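Local coordinates for protein nisin leader peptide-processing serine protease NisP (Lactococcus lactis subsp. lactis, PDB 4MZD) that removes the leader peptide from the lantibiotic nisin as a subtilisin-like serine protease, and also cleaves within its own C-terminal part, at residues 66-72 with 159-163; 204-208 with 483-488; 207-211 with 224-228. All blocks are in the same frame, centred on the assembly; numbering follows the deposited sequence. Where two conformers were deposited one is given.

How the contacts relate
The three contacts sit in one subtilisin-like protease domain, contact 1 on one side of its centre and contacts 2 and 3 on the other. Contact 1 ties the start of the ordered chain to the loop after helix 147-156; its centre lies about 29 Å from that of contact 2 and about 38 Å from that of contact 3. Contacts 2 and 3, centres about 11 Å apart, share Gln-207 and Tyr-208 of strand 200-210. That strand receives the C-terminal tail 483-488, which brings Arg-488 to the predicted catalytic Ser-353 and His-147; helix 222-238 packs on residues 207-211. Val-485 CG2 also touches Tyr-228 OH at 3.5 Å, linking tail and helix.

Contact 1: residues 66-72 with 159-163; sequences HDFWDYQ and GNILG
His-66 ND1 donates the shortest bond of this contact, 2.7 Å to Gly-159 O. The acceptor lies practically in the imidazole plane, and the bond arrives in the carbonyl plane on a lone pair. A type I turn from His-66 to Trp-69, running on into a short 3-10 segment, here lays the start of the ordered chain against the loop that follows helix 147-156 in the subtilisin-like fold. The ring that gives the bond is also used on its face: Leu-162 CD2 sits over it in a CH-pi contact, 3.9 Å from the centroid, and the two side chains cross at about a right angle. Because His-66 CG is anti to the carbonyl carbon (chi1 -49°), the imidazole swings beside its own backbone N and can reach both partners.

The turn also gives its Phe-68 N to Asn-160 O at 2.8 Å. Phe-68 CB then rests on Ile-161 CG2, while its ring meets Phe-338 and Tyr-346 edge-to-face; the amide ND2 of Asn-160 is bonded to the hydroxyl of the same Tyr-346. On the other flank Leu-162 CD1 approaches Trp-69 CE3 at 4.0 Å, and the indole continues onto helix 73-79.

Gln-72, the N-cap residue of that helix, adds two further bonds. Its chain is extended beyond CG, carrying a buried amide to the backbone of one residue, where both ends of the amide are satisfied and its rotation is fixed. Gln-72 OE1 accepts from Leu-162 N at 2.9 Å in a nearly straight bond (169°), and Gln-72 NE2 returns a bond of 2.9 Å to Leu-162 O. The side chain crosses Ile-161 at about a right angle, bringing Gln-72 OE1 within 3.3 Å of Ile-161 CB.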
ATOM      1  N   HIS A  66      -9.172  23.957   1.608  1.00 17.37           N
ATOM      2  CA  HIS A  66      -8.322  22.878   1.094  1.00 14.03           C
ATOM      3  C   HIS A  66      -7.551  23.373  -0.121  1.00 12.48           C
ATOM      4  O   HIS A  66      -7.903  23.089  -1.267  1.00 12.88           O
ATOM      5  CB  HIS A  66      -9.163  21.646   0.766  1.00 15.03           C
ATOM      6  CG  HIS A  66     -10.097  21.262   1.868  1.00 15.42           C
ATOM      7  ND1 HIS A  66      -9.655  20.861   3.110  1.00 14.45           N
ATOM      8  CD2 HIS A  66     -11.450  21.247   1.928  1.00 16.97           C
ATOM      9  CE1 HIS A  66     -10.694  20.607   3.885  1.00 15.78           C
ATOM     10  NE2 HIS A  66     -11.795  20.830   3.190  1.00 16.91           N
ATOM     11  N   ASP A  67      -6.486  24.118   0.155  1.00 12.21           N
ATOM     12  CA  ASP A  67      -5.787  24.882  -0.870  1.00 12.24           C
ATOM     13  C   ASP A  67      -5.327  24.067  -2.062  1.00 11.50           C
ATOM     14  O   ASP A  67      -5.284  24.583  -3.177  1.00 12.27           O
ATOM     15  CB  ASP A  67      -4.568  25.576  -0.278  1.00 14.54           C
ATOM     16  CG  ASP A  67      -4.933  26.631   0.728  1.00 16.65           C
ATOM     17  OD1 ASP A  67      -5.988  27.285   0.558  1.00 18.91           O
ATOM     18  OD2 ASP A  67      -4.154  26.813   1.684  1.00 16.84           O
ATOM     19  N   PHE A  68      -4.956  22.811  -1.832  1.00 10.28           N
ATOM     20  CA  PHE A  68      -4.328  22.028  -2.890  1.00 10.34           C
ATOM     21  C   PHE A  68      -5.231  20.927  -3.449  1.00  9.49           C
ATOM     22  O   PHE A  68      -4.782  20.073  -4.215  1.00  9.65           O
ATOM     23  CB  PHE A  68      -2.989  21.462  -2.401  1.00 11.53           C
ATOM     24  CG  PHE A  68      -1.972  22.526  -2.037  1.00 12.75           C
ATOM     25  CD1 PHE A  68      -1.826  23.674  -2.803  1.00 15.26           C
ATOM     26  CD2 PHE A  68      -1.162  22.372  -0.918  1.00 13.06           C
ATOM     27  CE1 PHE A  68      -0.884  24.646  -2.463  1.00 15.71           C
ATOM     28  CE2 PHE A  68      -0.220  23.336  -0.581  1.00 14.25           C
ATOM     29  CZ  PHE A  68      -0.087  24.471  -1.354  1.00 15.03           C
ATOM     30  N   TRP A  69      -6.512  20.954  -3.094  1.00 10.06           N
ATOM     31  CA  TRP A  69      -7.459  19.995  -3.647  1.00 10.42           C
ATOM     32  C   TRP A  69      -7.406  19.951  -5.173  1.00 10.54           C
ATOM     33  O   TRP A  69      -7.494  18.879  -5.775  1.00 10.48           O
ATOM     34  CB  TRP A  69      -8.874  20.331  -3.179  1.00 11.35           C
ATOM     35  CG  TRP A  69      -9.947  19.565  -3.871  1.00 11.43           C
ATOM     36  CD1 TRP A  69     -10.864  20.058  -4.752  1.00 12.88           C
ATOM     37  CD2 TRP A  69     -10.225  18.167  -3.743  1.00 10.23           C
ATOM     38  NE1 TRP A  69     -11.699  19.057  -5.177  1.00 13.65           N
ATOM     39  CE2 TRP A  69     -11.333  17.884  -4.570  1.00 11.82           C
ATOM     40  CE3 TRP A  69      -9.654  17.128  -3.004  1.00  9.78           C
ATOM     41  CZ2 TRP A  69     -11.876  16.608  -4.680  1.00 12.36           C
ATOM     42  CZ3 TRP A  69     -10.194  15.857  -3.117  1.00 11.03           C
ATOM     43  CH2 TRP A  69     -11.294  15.610  -3.948  1.00 12.24           C
ATOM     44  N   ASP A  70      -7.251  21.111  -5.804  1.00 11.85           N
ATOM     45  CA  ASP A  70      -7.237  21.166  -7.263  1.00 13.87           C
ATOM     46  C   ASP A  70      -6.088  20.383  -7.892  1.00 12.92           C
ATOM     47  O   ASP A  70      -6.161  20.005  -9.061  1.00 14.58           O
ATOM     48  CB  ASP A  70      -7.211  22.618  -7.744  1.00 18.04           C
ATOM     49  CG  ASP A  70      -8.526  23.331  -7.505  1.00 23.66           C
ATOM     50  OD1 ASP A  70      -9.566  22.643  -7.438  1.00 25.78           O
ATOM     51  OD2 ASP A  70      -8.521  24.577  -7.400  1.00 26.18           O
ATOM     52  N   TYR A  71      -5.034  20.138  -7.118  1.00 11.41           N
ATOM     53  CA  TYR A  71      -3.899  19.356  -7.598  1.00 11.20           C
ATOM     54  C   TYR A  71      -4.155  17.855  -7.491  1.00  9.87           C
ATOM     55  O   TYR A  71      -3.377  17.058  -8.008  1.00 10.96           O
ATOM     56  CB  TYR A  71      -2.638  19.681  -6.792  1.00 12.61           C
ATOM     57  CG  TYR A  71      -2.089  21.073  -6.985  1.00 15.54           C
ATOM     58  CD1 TYR A  71      -2.040  21.653  -8.248  1.00 18.25           C
ATOM     59  CD2 TYR A  71      -1.598  21.799  -5.911  1.00 18.72           C
ATOM     60  CE1 TYR A  71      -1.534  22.926  -8.433  1.00 20.11           C
ATOM     61  CE2 TYR A  71      -1.096  23.071  -6.081  1.00 20.35           C
ATOM     62  CZ  TYR A  71      -1.067  23.631  -7.341  1.00 20.86           C
ATOM     63  OH  TYR A  71      -0.562  24.897  -7.504  1.00 22.89           O
ATOM     64  N   GLN A  72      -5.235  17.466  -6.819  1.00  8.57           N
ATOM     65  CA  GLN A  72      -5.478  16.061  -6.492  1.00  8.22           C
ATOM     66  C   GLN A  72      -6.373  15.353  -7.506  1.00  7.95           C
ATOM     67  O   GLN A  72      -7.431  14.832  -7.160  1.00  8.71           O
ATOM     68  CB  GLN A  72      -6.061  15.939  -5.085  1.00  8.21           C
ATOM     69  CG  GLN A  72      -5.150  16.460  -4.006  1.00  8.34           C
ATOM     70  CD  GLN A  72      -5.664  16.097  -2.641  1.00  7.88           C
ATOM     71  OE1 GLN A  72      -6.343  16.885  -1.989  1.00  8.28           O
ATOM     72  NE2 GLN A  72      -5.355  14.887  -2.201  1.00  8.49           N
ATOM     73  N   GLY A 159      -6.749  18.614   5.457  1.00  9.09           N
ATOM     74  CA  GLY A 159      -6.308  19.990   5.541  1.00  9.73           C
ATOM     75  C   GLY A 159      -6.063  20.562   4.166  1.00  9.83           C
ATOM     76  O   GLY A 159      -6.988  20.720   3.370  1.00 11.04           O
ATOM     77  N   ASN A 160      -4.806  20.867   3.874  1.00  9.18           N
ATOM     78  CA  ASN A 160      -4.477  21.481   2.596  1.00  9.22           C
ATOM     79  C   ASN A 160      -4.651  20.514   1.426  1.00  9.33           C
ATOM     80  O   ASN A 160      -4.910  20.940   0.293  1.00  9.75           O
ATOM     81  CB  ASN A 160      -3.074  22.074   2.657  1.00  9.83           C
ATOM     82  CG  ASN A 160      -2.893  22.986   3.856  1.00 10.54           C
ATOM     83  OD1 ASN A 160      -3.760  23.804   4.161  1.00 11.37           O
ATOM     84  ND2 ASN A 160      -1.773  22.845   4.548  1.00 11.25           N
ATOM     85  N   ILE A 161      -4.492  19.219   1.708  1.00  9.07           N
ATOM     86  CA  ILE A 161      -4.974  18.167   0.820  1.00  9.03           C
ATOM     87  C   ILE A 161      -5.918  17.278   1.612  1.00  8.08           C
ATOM     88  O   ILE A 161      -5.970  17.345   2.849  1.00  8.52           O
ATOM     89  CB  ILE A 161      -3.841  17.308   0.197  1.00  9.48           C
ATOM     90  CG1 ILE A 161      -3.143  16.448   1.248  1.00 10.74           C
ATOM     91  CG2 ILE A 161      -2.857  18.174  -0.561  1.00 11.29           C
ATOM     92  CD1 ILE A 161      -2.292  15.366   0.649  1.00 12.88           C
ATOM     93  N   LEU A 162      -6.663  16.453   0.885  1.00  7.89           N
ATOM     94  CA  LEU A 162      -7.605  15.510   1.479  1.00  8.13           C
ATOM     95  C   LEU A 162      -7.246  14.084   1.091  1.00  8.02           C
ATOM     96  O   LEU A 162      -6.944  13.792  -0.075  1.00  8.68           O
ATOM     97  CB  LEU A 162      -9.026  15.794   0.995  1.00  9.24           C
ATOM     98  CG  LEU A 162      -9.590  17.131   1.466  1.00 10.07           C
ATOM     99  CD1 LEU A 162     -10.912  17.421   0.779  1.00 11.70           C
ATOM    100  CD2 LEU A 162      -9.745  17.173   2.978  1.00  9.98           C
ATOM    101  N   GLY A 163      -7.292  13.190   2.069  1.00  7.41           N
ATOM    102  CA  GLY A 163      -7.210  11.766   1.808  1.00  7.36           C
ATOM    103  C   GLY A 163      -8.563  11.213   1.401  1.00  6.92           C
ATOM    104  O   GLY A 163      -9.532  11.969   1.253  1.00  8.01           O
TER

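Contact 2: residues 204-208 with 483-488; sequences SAGQY and GAVSVR
Arg-488, the last residue of the chain, lays its side chain along the backbone of Ser-204 to Gln-207, as far as the ring of Tyr-208. Its CB starts 4.0 Å from Ser-204 O. A bend at chi2 (75°) then turns the chain along the strand, so that Arg-488 CD comes 3.4 Å from Gly-206 N and NE stays above the same peptide. The guanidinium lies flat over the glycine, with Arg-488 CZ 3.6 Å from Gly-206 CA, in room left by the lack of a side chain. At the tip the two nitrogens part: NH1 makes a salt bridge with Asp-277, while Arg-488 NH2 stands over one face of the Tyr-208 ring, near its rim and 3.9 Å from Tyr-208 CZ. The planes are 49° apart and the cation-pi attraction is weak at most; the Tyr-208 hydroxyl is held by Asp-249.

The backbone of the tail runs antiparallel to the strand. Gly-206 and Ser-486 form a hydrogen-bonded pair, Gly-206 N to Ser-486 O and Ser-486 N to Gly-206 O, each 3.0 Å, and Arg-488 N adds a bond to Ser-204 O from above the carbonyl plane. Ala-205 and Val-487 make the adjoining non-hydrogen-bonded pair, beside which Ala-205 CB meets Val-485 CG1 at 4.0 Å. A water joins Gln-207 NE2, Tyr-208 O and Gly-483 N; the Gln-207 amide is held chiefly by Tyr-228, with Glu-224 at NE2.

Arg-488 O is bonded to Ser-353 OG and Asn-248 ND2, Arg-488 OXT to His-147 NE2. A tail pairing with the strand, an arginine meeting Asp-277 in what is probably the S1 pocket, and a C-terminal carboxylate at the predicted charge-relay residues are consistent with an autocleavage product bound as substrates bind in the subtilisin family.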
ATOM      1  N   SER A 204       1.848  -1.098   1.980  1.00  6.60           N
ATOM      2  CA  SER A 204       2.321  -0.538   0.715  1.00  6.99           C
ATOM      3  C   SER A 204       3.776  -0.933   0.429  1.00  7.03           C
ATOM      4  O   SER A 204       4.615  -0.090   0.102  1.00  7.67           O
ATOM      5  CB  SER A 204       2.169   0.984   0.732  1.00  7.37           C
ATOM      6  OG  SER A 204       0.798   1.345   0.637  1.00  7.21           O
ATOM      7  N   ALA A 205       4.048  -2.229   0.534  1.00  6.70           N
ATOM      8  CA  ALA A 205       5.398  -2.783   0.443  1.00  7.18           C
ATOM      9  C   ALA A 205       5.257  -4.263   0.144  1.00  7.09           C
ATOM     10  O   ALA A 205       4.206  -4.842   0.401  1.00  7.66           O
ATOM     11  CB  ALA A 205       6.130  -2.598   1.761  1.00  8.99           C
ATOM     12  N   GLY A 206       6.309  -4.892  -0.371  1.00  7.25           N
ATOM     13  CA  GLY A 206       6.226  -6.305  -0.676  1.00  7.80           C
ATOM     14  C   GLY A 206       7.528  -6.868  -1.193  1.00  7.75           C
ATOM     15  O   GLY A 206       8.569  -6.210  -1.159  1.00  8.09           O
ATOM     16  N   GLN A 207       7.463  -8.107  -1.668  1.00  8.05           N
ATOM     17  CA  GLN A 207       8.634  -8.804  -2.175  1.00  9.14           C
ATOM     18  C   GLN A 207       8.174  -9.982  -3.020  1.00  9.49           C
ATOM     19  O   GLN A 207       7.071 -10.512  -2.829  1.00 10.53           O
ATOM     20  CB  GLN A 207       9.490  -9.335  -1.022  1.00 10.45           C
ATOM     21  CG  GLN A 207       8.781 -10.419  -0.229  1.00 11.54           C
ATOM     22  CD  GLN A 207       9.461 -10.773   1.084  1.00 11.31           C
ATOM     23  OE1 GLN A 207       8.874 -10.617   2.143  1.00 12.09           O
ATOM     24  NE2 GLN A 207      10.684 -11.272   1.018  1.00 12.01           N
ATOM     25  N   TYR A 208       9.030 -10.415  -3.938  1.00  8.67           N
ATOM     26  CA  TYR A 208       8.745 -11.620  -4.706  1.00  8.35           C
ATOM     27  C   TYR A 208       9.349 -12.840  -4.026  1.00  9.19           C
ATOM     28  O   TYR A 208      10.527 -12.835  -3.632  1.00 10.05           O
ATOM     29  CB  TYR A 208       9.265 -11.505  -6.147  1.00  9.45           C
ATOM     30  CG  TYR A 208       8.688 -10.308  -6.852  1.00  9.34           C
ATOM     31  CD1 TYR A 208       7.330 -10.238  -7.134  1.00 10.17           C
ATOM     32  CD2 TYR A 208       9.485  -9.229  -7.193  1.00 10.66           C
ATOM     33  CE1 TYR A 208       6.780  -9.126  -7.738  1.00  9.96           C
ATOM     34  CE2 TYR A 208       8.944  -8.109  -7.805  1.00 10.69           C
ATOM     35  CZ  TYR A 208       7.591  -8.068  -8.075  1.00  9.63           C
ATOM     36  OH  TYR A 208       7.032  -6.964  -8.676  1.00  9.93           O
ATOM     37  N   GLY A 483      14.465 -12.221   0.475  1.00 12.65           N
ATOM     38  CA  GLY A 483      14.253 -11.719   1.817  1.00 12.20           C
ATOM     39  C   GLY A 483      14.114 -10.211   1.929  1.00 11.30           C
ATOM     40  O   GLY A 483      13.757  -9.717   2.996  1.00 12.12           O
ATOM     41  N   ALA A 484      14.387  -9.474   0.853  1.00 10.19           N
ATOM     42  CA  ALA A 484      14.314  -8.011   0.912  1.00  9.86           C
ATOM     43  C   ALA A 484      12.909  -7.503   0.602  1.00  8.86           C
ATOM     44  O   ALA A 484      12.404  -7.682  -0.507  1.00  9.57           O
ATOM     45  CB  ALA A 484      15.317  -7.386  -0.041  1.00 11.05           C
ATOM     46  N   VAL A 485      12.284  -6.854   1.581  1.00  8.89           N
ATOM     47  CA  VAL A 485      11.000  -6.194   1.380  1.00  8.35           C
ATOM     48  C   VAL A 485      11.278  -4.748   0.993  1.00  7.72           C
ATOM     49  O   VAL A 485      12.123  -4.087   1.607  1.00  8.41           O
ATOM     50  CB  VAL A 485      10.149  -6.246   2.661  1.00  8.69           C
ATOM     51  CG1 VAL A 485       8.882  -5.413   2.515  1.00  9.05           C
ATOM     52  CG2 VAL A 485       9.811  -7.685   3.001  1.00 10.26           C
ATOM     53  N   SER A 486      10.593  -4.261  -0.033  1.00  7.96           N
ATOM     54  CA  SER A 486      10.796  -2.889  -0.467  1.00  7.99           C
ATOM     55  C   SER A 486       9.477  -2.151  -0.545  1.00  7.65           C
ATOM     56  O   SER A 486       8.417  -2.755  -0.723  1.00  7.97           O
ATOM     57  CB  SER A 486      11.534  -2.837  -1.811  1.00  9.77           C
ATOM     58  OG  SER A 486      10.860  -3.551  -2.826  1.00  9.86           O
ATOM     59  N   VAL A 487       9.539  -0.831  -0.407  1.00  7.91           N
ATOM     60  CA  VAL A 487       8.342  -0.037  -0.589  1.00  8.33           C
ATOM     61  C   VAL A 487       7.867  -0.150  -2.029  1.00  8.32           C
ATOM     62  O   VAL A 487       8.675  -0.291  -2.950  1.00  8.95           O
ATOM     63  CB  VAL A 487       8.561   1.454  -0.218  1.00  9.71           C
ATOM     64  CG1 VAL A 487       8.920   1.593   1.257  1.00 10.71           C
ATOM     65  CG2 VAL A 487       9.615   2.119  -1.118  1.00 10.94           C
ATOM     66  N   ARG A 488       6.557  -0.109  -2.227  1.00  8.60           N
ATOM     67  CA  ARG A 488       5.990   0.069  -3.557  1.00  8.63           C
ATOM     68  C   ARG A 488       5.678   1.553  -3.746  1.00  8.83           C
ATOM     69  O   ARG A 488       4.839   1.952  -4.576  1.00  9.03           O
ATOM     70  CB  ARG A 488       4.766  -0.830  -3.782  1.00  9.22           C
ATOM     71  CG  ARG A 488       5.110  -2.229  -4.325  1.00  9.59           C
ATOM     72  CD  ARG A 488       5.717  -3.153  -3.272  1.00 10.08           C
ATOM     73  NE  ARG A 488       6.403  -4.315  -3.850  1.00  9.42           N
ATOM     74  CZ  ARG A 488       5.823  -5.477  -4.152  1.00  8.28           C
ATOM     75  NH1 ARG A 488       4.524  -5.672  -3.951  1.00  8.75           N
ATOM     76  NH2 ARG A 488       6.551  -6.459  -4.665  1.00  9.52           N
ATOM     77  OXT ARG A 488       6.306   2.368  -3.053  1.00  9.82           O
TER
HETATM   78  O   HOH W   1      12.122 -11.970  -1.416  1.00 12.99           O

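Contact 3: residues 207-211 with 224-228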
ATOM      1  N   GLN A 207       7.463  -8.107  -1.668  1.00  8.05           N
ATOM      2  CA  GLN A 207       8.634  -8.804  -2.175  1.00  9.14           C
ATOM      3  C   GLN A 207       8.174  -9.982  -3.020  1.00  9.49           C
ATOM      4  O   GLN A 207       7.071 -10.512  -2.829  1.00 10.53           O
ATOM      5  CB  GLN A 207       9.490  -9.335  -1.022  1.00 10.45           C
ATOM      6  CG  GLN A 207       8.781 -10.419  -0.229  1.00 11.54           C
ATOM      7  CD  GLN A 207       9.461 -10.773   1.084  1.00 11.31           C
ATOM      8  OE1 GLN A 207       8.874 -10.617   2.143  1.00 12.09           O
ATOM      9  NE2 GLN A 207      10.684 -11.272   1.018  1.00 12.01           N
ATOM     10  N   TYR A 208       9.030 -10.415  -3.938  1.00  8.67           N
ATOM     11  CA  TYR A 208       8.745 -11.620  -4.706  1.00  8.35           C
ATOM     12  C   TYR A 208       9.349 -12.840  -4.026  1.00  9.19           C
ATOM     13  O   TYR A 208      10.527 -12.835  -3.632  1.00 10.05           O
ATOM     14  CB  TYR A 208       9.265 -11.505  -6.147  1.00  9.45           C
ATOM     15  CG  TYR A 208       8.688 -10.308  -6.852  1.00  9.34           C
ATOM     16  CD1 TYR A 208       7.330 -10.238  -7.134  1.00 10.17           C
ATOM     17  CD2 TYR A 208       9.485  -9.229  -7.193  1.00 10.66           C
ATOM     18  CE1 TYR A 208       6.780  -9.126  -7.738  1.00  9.96           C
ATOM     19  CE2 TYR A 208       8.944  -8.109  -7.805  1.00 10.69           C
ATOM     20  CZ  TYR A 208       7.591  -8.068  -8.075  1.00  9.63           C
ATOM     21  OH  TYR A 208       7.032  -6.964  -8.676  1.00  9.93           O
ATOM     22  N   LEU A 209       8.534 -13.882  -3.895  1.00  8.99           N
ATOM     23  CA  LEU A 209       8.950 -15.143  -3.291  1.00  9.53           C
ATOM     24  C   LEU A 209       8.822 -16.258  -4.321  1.00  9.64           C
ATOM     25  O   LEU A 209       7.783 -16.382  -4.971  1.00 10.23           O
ATOM     26  CB  LEU A 209       8.055 -15.469  -2.095  1.00 10.05           C
ATOM     27  CG  LEU A 209       8.025 -14.430  -0.969  1.00 10.85           C
ATOM     28  CD1 LEU A 209       7.022 -14.832   0.093  1.00 11.38           C
ATOM     29  CD2 LEU A 209       9.403 -14.248  -0.354  1.00 11.35           C
ATOM     30  N   MET A 210       9.872 -17.065  -4.469  1.00 10.06           N
ATOM     31  CA  MET A 210       9.787 -18.268  -5.291  1.00 10.44           C
ATOM     32  C   MET A 210       9.534 -19.413  -4.322  1.00 10.63           C
ATOM     33  O   MET A 210      10.409 -19.760  -3.524  1.00 11.32           O
ATOM     34  CB  MET A 210      11.073 -18.483  -6.097  1.00 11.04           C
ATOM     35  CG  MET A 210      10.918 -19.483  -7.264  1.00 10.71           C
ATOM     36  SD  MET A 210      12.408 -19.727  -8.351  1.00  9.08           S
ATOM     37  CE  MET A 210      13.406 -20.774  -7.267  1.00 12.67           C
ATOM     38  N   ILE A 211       8.330 -19.974  -4.369  1.00 10.94           N
ATOM     39  CA  ILE A 211       7.873 -20.861  -3.301  1.00 12.04           C
ATOM     40  C   ILE A 211       7.953 -22.344  -3.656  1.00 13.10           C
ATOM     41  O   ILE A 211       7.590 -23.195  -2.848  1.00 14.39           O
ATOM     42  CB  ILE A 211       6.451 -20.499  -2.813  1.00 12.45           C
ATOM     43  CG1 ILE A 211       5.417 -20.651  -3.933  1.00 14.03           C
ATOM     44  CG2 ILE A 211       6.439 -19.088  -2.269  1.00 12.24           C
ATOM     45  CD1 ILE A 211       3.975 -20.578  -3.446  1.00 15.38           C
ATOM     46  N   GLU A 224       9.314 -18.063   4.158  1.00 12.25           N
ATOM     47  CA  GLU A 224       8.832 -16.688   4.278  1.00 11.90           C
ATOM     48  C   GLU A 224       7.356 -16.606   3.914  1.00 11.44           C
ATOM     49  O   GLU A 224       6.583 -15.906   4.565  1.00 11.77           O
ATOM     50  CB  GLU A 224       9.614 -15.728   3.386  1.00 12.30           C
ATOM     51  CG  GLU A 224      11.034 -15.435   3.827  1.00 13.59           C
ATOM     52  CD  GLU A 224      11.607 -14.248   3.077  1.00 13.67           C
ATOM     53  OE1 GLU A 224      11.259 -13.099   3.423  1.00 13.58           O
ATOM     54  OE2 GLU A 224      12.381 -14.457   2.121  1.00 15.11           O
ATOM     55  N   TYR A 225       6.973 -17.313   2.854  1.00 11.08           N
ATOM     56  CA  TYR A 225       5.584 -17.338   2.426  1.00 10.74           C
ATOM     57  C   TYR A 225       4.699 -17.854   3.558  1.00 10.65           C
ATOM     58  O   TYR A 225       3.658 -17.269   3.865  1.00 10.50           O
ATOM     59  CB  TYR A 225       5.452 -18.204   1.174  1.00 10.97           C
ATOM     60  CG  TYR A 225       4.053 -18.396   0.640  1.00 11.02           C
ATOM     61  CD1 TYR A 225       3.534 -17.544  -0.325  1.00 11.54           C
ATOM     62  CD2 TYR A 225       3.265 -19.458   1.066  1.00 13.01           C
ATOM     63  CE1 TYR A 225       2.263 -17.735  -0.835  1.00 13.41           C
ATOM     64  CE2 TYR A 225       1.996 -19.647   0.564  1.00 14.02           C
ATOM     65  CZ  TYR A 225       1.501 -18.787  -0.386  1.00 15.35           C
ATOM     66  OH  TYR A 225       0.236 -18.978  -0.891  1.00 18.37           O
ATOM     67  N   LEU A 226       5.120 -18.947   4.188  1.00 10.18           N
ATOM     68  CA  LEU A 226       4.355 -19.519   5.294  1.00 10.57           C
ATOM     69  C   LEU A 226       4.262 -18.575   6.488  1.00 11.22           C
ATOM     70  O   LEU A 226       3.261 -18.558   7.203  1.00 11.20           O
ATOM     71  CB  LEU A 226       4.963 -20.848   5.733  1.00 11.22           C
ATOM     72  CG  LEU A 226       4.804 -21.990   4.738  1.00 11.99           C
ATOM     73  CD1 LEU A 226       5.504 -23.211   5.292  1.00 13.40           C
ATOM     74  CD2 LEU A 226       3.334 -22.283   4.457  1.00 13.15           C
ATOM     75  N   ASN A 227       5.317 -17.802   6.722  0.67 10.92           N
ATOM     76  CA  ASN A 227       5.305 -16.830   7.811  0.67 11.12           C
ATOM     77  C   ASN A 227       4.302 -15.702   7.561  0.67 10.83           C
ATOM     78  O   ASN A 227       3.598 -15.273   8.479  0.67 11.62           O
ATOM     79  CB  ASN A 227       6.710 -16.280   8.059  0.67 11.55           C
ATOM     80  CG  ASN A 227       7.656 -17.326   8.614  0.67 12.10           C
ATOM     81  OD1 ASN A 227       7.226 -18.366   9.112  0.67 13.14           O
ATOM     82  ND2 ASN A 227       8.953 -17.047   8.545  0.67 12.73           N
ATOM     83  N   TYR A 228       4.227 -15.229   6.320  1.00 10.78           N
ATOM     84  CA  TYR A 228       3.181 -14.281   5.954  1.00 10.31           C
ATOM     85  C   TYR A 228       1.818 -14.928   6.117  1.00 10.18           C
ATOM     86  O   TYR A 228       0.889 -14.307   6.635  1.00 10.90           O
ATOM     87  CB  TYR A 228       3.295 -13.833   4.507  1.00 10.78           C
ATOM     88  CG  TYR A 228       4.248 -12.703   4.230  1.00 10.70           C
ATOM     89  CD1 TYR A 228       5.281 -12.863   3.320  1.00 11.18           C
ATOM     90  CD2 TYR A 228       4.096 -11.464   4.839  1.00 11.77           C
ATOM     91  CE1 TYR A 228       6.151 -11.832   3.034  1.00 11.96           C
ATOM     92  CE2 TYR A 228       4.962 -10.422   4.561  1.00 12.09           C
ATOM     93  CZ  TYR A 228       5.984 -10.611   3.656  1.00 11.49           C
ATOM     94  OH  TYR A 228       6.843  -9.563   3.392  1.00 12.72           O
TER
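Tyr-228 OH gives a short bond of 2.6 Å to Gln-207 OE1, in the plane of the amide carbonyl, at the tightly packed end of this contact. Helix 222-238 here covers strand 200-210, as the connection of a beta-alpha-beta crossover whose next strand is 241-245. The amide stands perpendicular to the phenol ring, which meets it with its edge. Its other end, Gln-207 NE2, donates to Glu-224 OE1 at 3.1 Å, reaching the carboxylate from above its plane through a fairly bent bond (143°); the same oxygen is also held by Ser-183. Two residues one helical turn apart thus clasp one buried amide and fix its rotation.

Leu-209 fills the middle of the interface. Its CD1 packs against the helix backbone, 3.7 Å from Tyr-225 N, and also reaches the edge of the Tyr-228 ring, while CD2 faces the Glu-224 side chain.

Gln-207, Leu-209 and Tyr-228 are buried, whereas Tyr-225 and Ile-211 are partly exposed, and Glu-224 too lies toward the outside. The meeting of Tyr-225 and Ile-211 is wholly apolar. Tyr-225 CG is anti to the backbone N (chi1 177°), which turns the ring toward the end of the strand, where it also meets Phe-282. Ile-211 CG2 touches Tyr-225 CB at 3.7 Å, and Ile-211 CD1 makes a CH-pi contact over the middle of the Tyr-225 ring, 4.3 Å from its centroid.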